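Aldehyde dehydrogenase (Listeria monocytogenes, PDB 3K9D) probably oxidises the aldehyde or oxo group of a donor with NAD or NADP as acceptor, as a member of the aldehyde dehydrogenase family. Local coordinates at residues V324-E329 / P345-Y350. Numbering follows the deposited sequence.
Sequences VLIAEE and PILAFY
I326 sets its two branches against L347 and F349, between the parallel strands 324-328 and 346-352. With chi1 at -46°, CG1 lies beside the backbone N and CG2 anti to it; I326 CG2 is the bump that presses on F349 CB, at 3.6 Å, and on CD1 of its ring, while I326 CD1, on the other branch, meets L347 CD1 at 4.0 Å. V324 fills in at the N-terminal end of the pair, its CG1 4.1 Å from P345 CB. Further on, E328 runs beside F349, its CG 4.2 Å from F349 CD2, and its carboxylate OE1 makes a salt bridge with K264. Between the two backbones, five hydrogen bonds, from L325 N–P345 O to E329 N–F349 O, join the strands; that from F349 N to A327 O is the most bent, 130° at the hydrogen. Next along, E329 CB sits over one face of the Y350 ring, 4.1 Å from its centroid, a CH-pi contact; both polar ends turn to the backbone of K331. The pair belongs to a seven-stranded parallel sheet, consistent with the catalytic domain of this family. Strand 276-278 flanks 324-328, strand 256-260 flanks 346-352, and helix 261-273 covers the face of I326 and F349.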
ATOM      1  N   VAL A 324      12.958 -34.354  12.009  1.00 14.18           N
ATOM      2  CA  VAL A 324      13.668 -33.209  11.403  1.00 21.88           C
ATOM      3  C   VAL A 324      15.169 -33.497  11.423  1.00 18.80           C
ATOM      4  O   VAL A 324      15.671 -34.244  12.280  1.00 20.14           O
ATOM      5  CB  VAL A 324      13.456 -31.824  12.144  1.00 23.49           C
ATOM      6  CG1 VAL A 324      12.047 -31.231  11.958  1.00 21.15           C
ATOM      7  CG2 VAL A 324      13.840 -31.913  13.616  1.00 18.44           C
ATOM      8  N   LEU A 325      15.883 -32.879  10.491  1.00 17.08           N
ATOM      9  CA  LEU A 325      17.321 -32.945  10.458  1.00 16.09           C
ATOM     10  C   LEU A 325      17.847 -31.618  10.943  1.00 13.54           C
ATOM     11  O   LEU A 325      17.415 -30.569  10.467  1.00 13.33           O
ATOM     12  CB  LEU A 325      17.818 -33.266   9.042  1.00 20.36           C
ATOM     13  CG  LEU A 325      17.357 -34.624   8.491  1.00 20.65           C
ATOM     14  CD1 LEU A 325      17.783 -34.789   7.033  1.00 21.83           C
ATOM     15  CD2 LEU A 325      17.870 -35.791   9.352  1.00  6.80           C
ATOM     16  N   ILE A 326      18.751 -31.672  11.923  1.00 15.65           N
ATOM     17  CA  ILE A 326      19.329 -30.475  12.529  1.00 19.35           C
ATOM     18  C   ILE A 326      20.857 -30.420  12.375  1.00 18.98           C
ATOM     19  O   ILE A 326      21.583 -31.346  12.764  1.00 13.95           O
ATOM     20  CB  ILE A 326      18.918 -30.330  14.019  1.00 19.56           C
ATOM     21  CG1 ILE A 326      17.421 -30.581  14.196  1.00 13.18           C
ATOM     22  CG2 ILE A 326      19.284 -28.933  14.567  1.00 19.99           C
ATOM     23  CD1 ILE A 326      16.865 -30.228  15.586  1.00  9.19           C
ATOM     24  N   ALA A 327      21.324 -29.319  11.793  1.00 16.08           N
ATOM     25  CA  ALA A 327      22.735 -29.069  11.579  1.00 19.32           C
ATOM     26  C   ALA A 327      23.157 -27.900  12.437  1.00 22.55           C
ATOM     27  O   ALA A 327      22.568 -26.823  12.357  1.00 20.94           O
ATOM     28  CB  ALA A 327      22.987 -28.745  10.119  1.00 14.75           C
ATOM     29  N   GLU A 328      24.167 -28.112  13.271  1.00 18.02           N
ATOM     30  CA  GLU A 328      24.755 -27.010  14.008  1.00 19.70           C
ATOM     31  C   GLU A 328      25.422 -26.053  13.021  1.00 23.57           C
ATOM     32  O   GLU A 328      26.019 -26.482  12.018  1.00 18.50           O
ATOM     33  CB  GLU A 328      25.715 -27.506  15.095  1.00 19.30           C
ATOM     34  CG  GLU A 328      24.969 -28.123  16.301  1.00 22.94           C
ATOM     35  CD  GLU A 328      25.864 -28.426  17.480  1.00 31.48           C
ATOM     36  OE1 GLU A 328      26.564 -27.514  17.977  1.00 31.88           O
ATOM     37  OE2 GLU A 328      25.846 -29.581  17.937  1.00 32.12           O
ATOM     38  N   GLU A 329      25.262 -24.759  13.279  1.00 22.51           N
ATOM     39  CA  GLU A 329      25.782 -23.717  12.396  1.00 20.19           C
ATOM     40  C   GLU A 329      26.445 -22.607  13.216  1.00 18.69           C
ATOM     41  O   GLU A 329      26.074 -22.375  14.372  1.00 21.95           O
ATOM     42  CB  GLU A 329      24.635 -23.161  11.536  1.00 17.64           C
ATOM     43  CG  GLU A 329      25.051 -22.111  10.505  1.00 24.52           C
ATOM     44  CD  GLU A 329      26.070 -22.632   9.525  1.00 23.81           C
ATOM     45  OE1 GLU A 329      25.688 -23.451   8.675  1.00 20.63           O
ATOM     46  OE2 GLU A 329      27.250 -22.226   9.600  1.00 20.99           O
ATOM     47  N   PRO A 345      11.708 -30.155   6.377  1.00 20.78           N
ATOM     48  CA  PRO A 345      12.003 -30.481   7.786  1.00 15.40           C
ATOM     49  C   PRO A 345      13.515 -30.484   8.102  1.00 15.48           C
ATOM     50  O   PRO A 345      14.094 -31.497   8.541  1.00 16.52           O
ATOM     51  CB  PRO A 345      11.369 -31.876   7.965  1.00 16.62           C
ATOM     52  CG  PRO A 345      11.454 -32.491   6.591  1.00 17.02           C
ATOM     53  CD  PRO A 345      11.170 -31.328   5.653  1.00 10.42           C
ATOM     54  N   ILE A 346      14.150 -29.339   7.853  1.00 15.75           N
ATOM     55  CA  ILE A 346      15.569 -29.141   8.101  1.00 14.36           C
ATOM     56  C   ILE A 346      15.747 -27.866   8.933  1.00 18.64           C
ATOM     57  O   ILE A 346      15.206 -26.811   8.582  1.00 14.46           O
ATOM     58  CB  ILE A 346      16.402 -28.997   6.776  1.00 16.70           C
ATOM     59  CG1 ILE A 346      16.098 -30.133   5.801  1.00 12.16           C
ATOM     60  CG2 ILE A 346      17.927 -28.908   7.093  1.00 14.36           C
ATOM     61  CD1 ILE A 346      16.711 -29.967   4.405  1.00 13.51           C
ATOM     62  N   LEU A 347      16.550 -27.964   9.992  1.00 14.13           N
ATOM     63  CA  LEU A 347      16.885 -26.826  10.847  1.00 22.51           C
ATOM     64  C   LEU A 347      18.388 -26.586  10.989  1.00 18.57           C
ATOM     65  O   LEU A 347      19.166 -27.534  11.054  1.00 18.01           O
ATOM     66  CB  LEU A 347      16.312 -27.040  12.253  1.00 20.56           C
ATOM     67  CG  LEU A 347      14.803 -26.971  12.431  1.00 18.81           C
ATOM     68  CD1 LEU A 347      14.430 -27.540  13.785  1.00 19.39           C
ATOM     69  CD2 LEU A 347      14.274 -25.527  12.256  1.00 15.27           C
ATOM     70  N   ALA A 348      18.785 -25.311  11.018  1.00 14.28           N
ATOM     71  CA  ALA A 348      20.054 -24.901  11.633  1.00 10.35           C
ATOM     72  C   ALA A 348      19.944 -24.823  13.146  1.00 14.83           C
ATOM     73  O   ALA A 348      18.861 -24.622  13.688  1.00 16.31           O
ATOM     74  CB  ALA A 348      20.517 -23.542  11.070  1.00 16.09           C
ATOM     75  N   PHE A 349      21.076 -24.959  13.833  1.00 22.15           N
ATOM     76  CA  PHE A 349      21.125 -24.861  15.294  1.00 17.62           C
ATOM     77  C   PHE A 349      22.316 -23.996  15.742  1.00 14.85           C
ATOM     78  O   PHE A 349      23.467 -24.390  15.569  1.00 19.77           O
ATOM     79  CB  PHE A 349      21.223 -26.261  15.908  1.00 14.81           C
ATOM     80  CG  PHE A 349      20.989 -26.302  17.396  1.00 18.84           C
ATOM     81  CD1 PHE A 349      19.767 -26.731  17.906  1.00 20.35           C
ATOM     82  CD2 PHE A 349      22.007 -25.947  18.295  1.00 22.31           C
ATOM     83  CE1 PHE A 349      19.546 -26.772  19.258  1.00 20.17           C
ATOM     84  CE2 PHE A 349      21.782 -25.983  19.661  1.00 20.96           C
ATOM     85  CZ  PHE A 349      20.566 -26.413  20.140  1.00 21.05           C
ATOM     86  N   TYR A 350      22.030 -22.829  16.320  1.00 16.52           N
ATOM     87  CA  TYR A 350      23.078 -21.892  16.759  1.00 17.64           C
ATOM     88  C   TYR A 350      23.169 -21.819  18.276  1.00 12.26           C
ATOM     89  O   TYR A 350      22.155 -21.912  18.978  1.00 18.91           O
ATOM     90  CB  TYR A 350      22.792 -20.473  16.275  1.00 18.24           C
ATOM     91  CG  TYR A 350      22.818 -20.224  14.784  1.00 15.15           C
ATOM     92  CD1 TYR A 350      23.993 -19.812  14.147  1.00 12.61           C
ATOM     93  CD2 TYR A 350      21.658 -20.346  14.020  1.00 18.35           C
ATOM     94  CE1 TYR A 350      24.012 -19.535  12.779  1.00 17.23           C
ATOM     95  CE2 TYR A 350      21.673 -20.105  12.639  1.00 20.40           C
ATOM     96  CZ  TYR A 350      22.848 -19.689  12.031  1.00 18.69           C
ATOM     97  OH  TYR A 350      22.865 -19.430  10.680  1.00 19.53           O
TER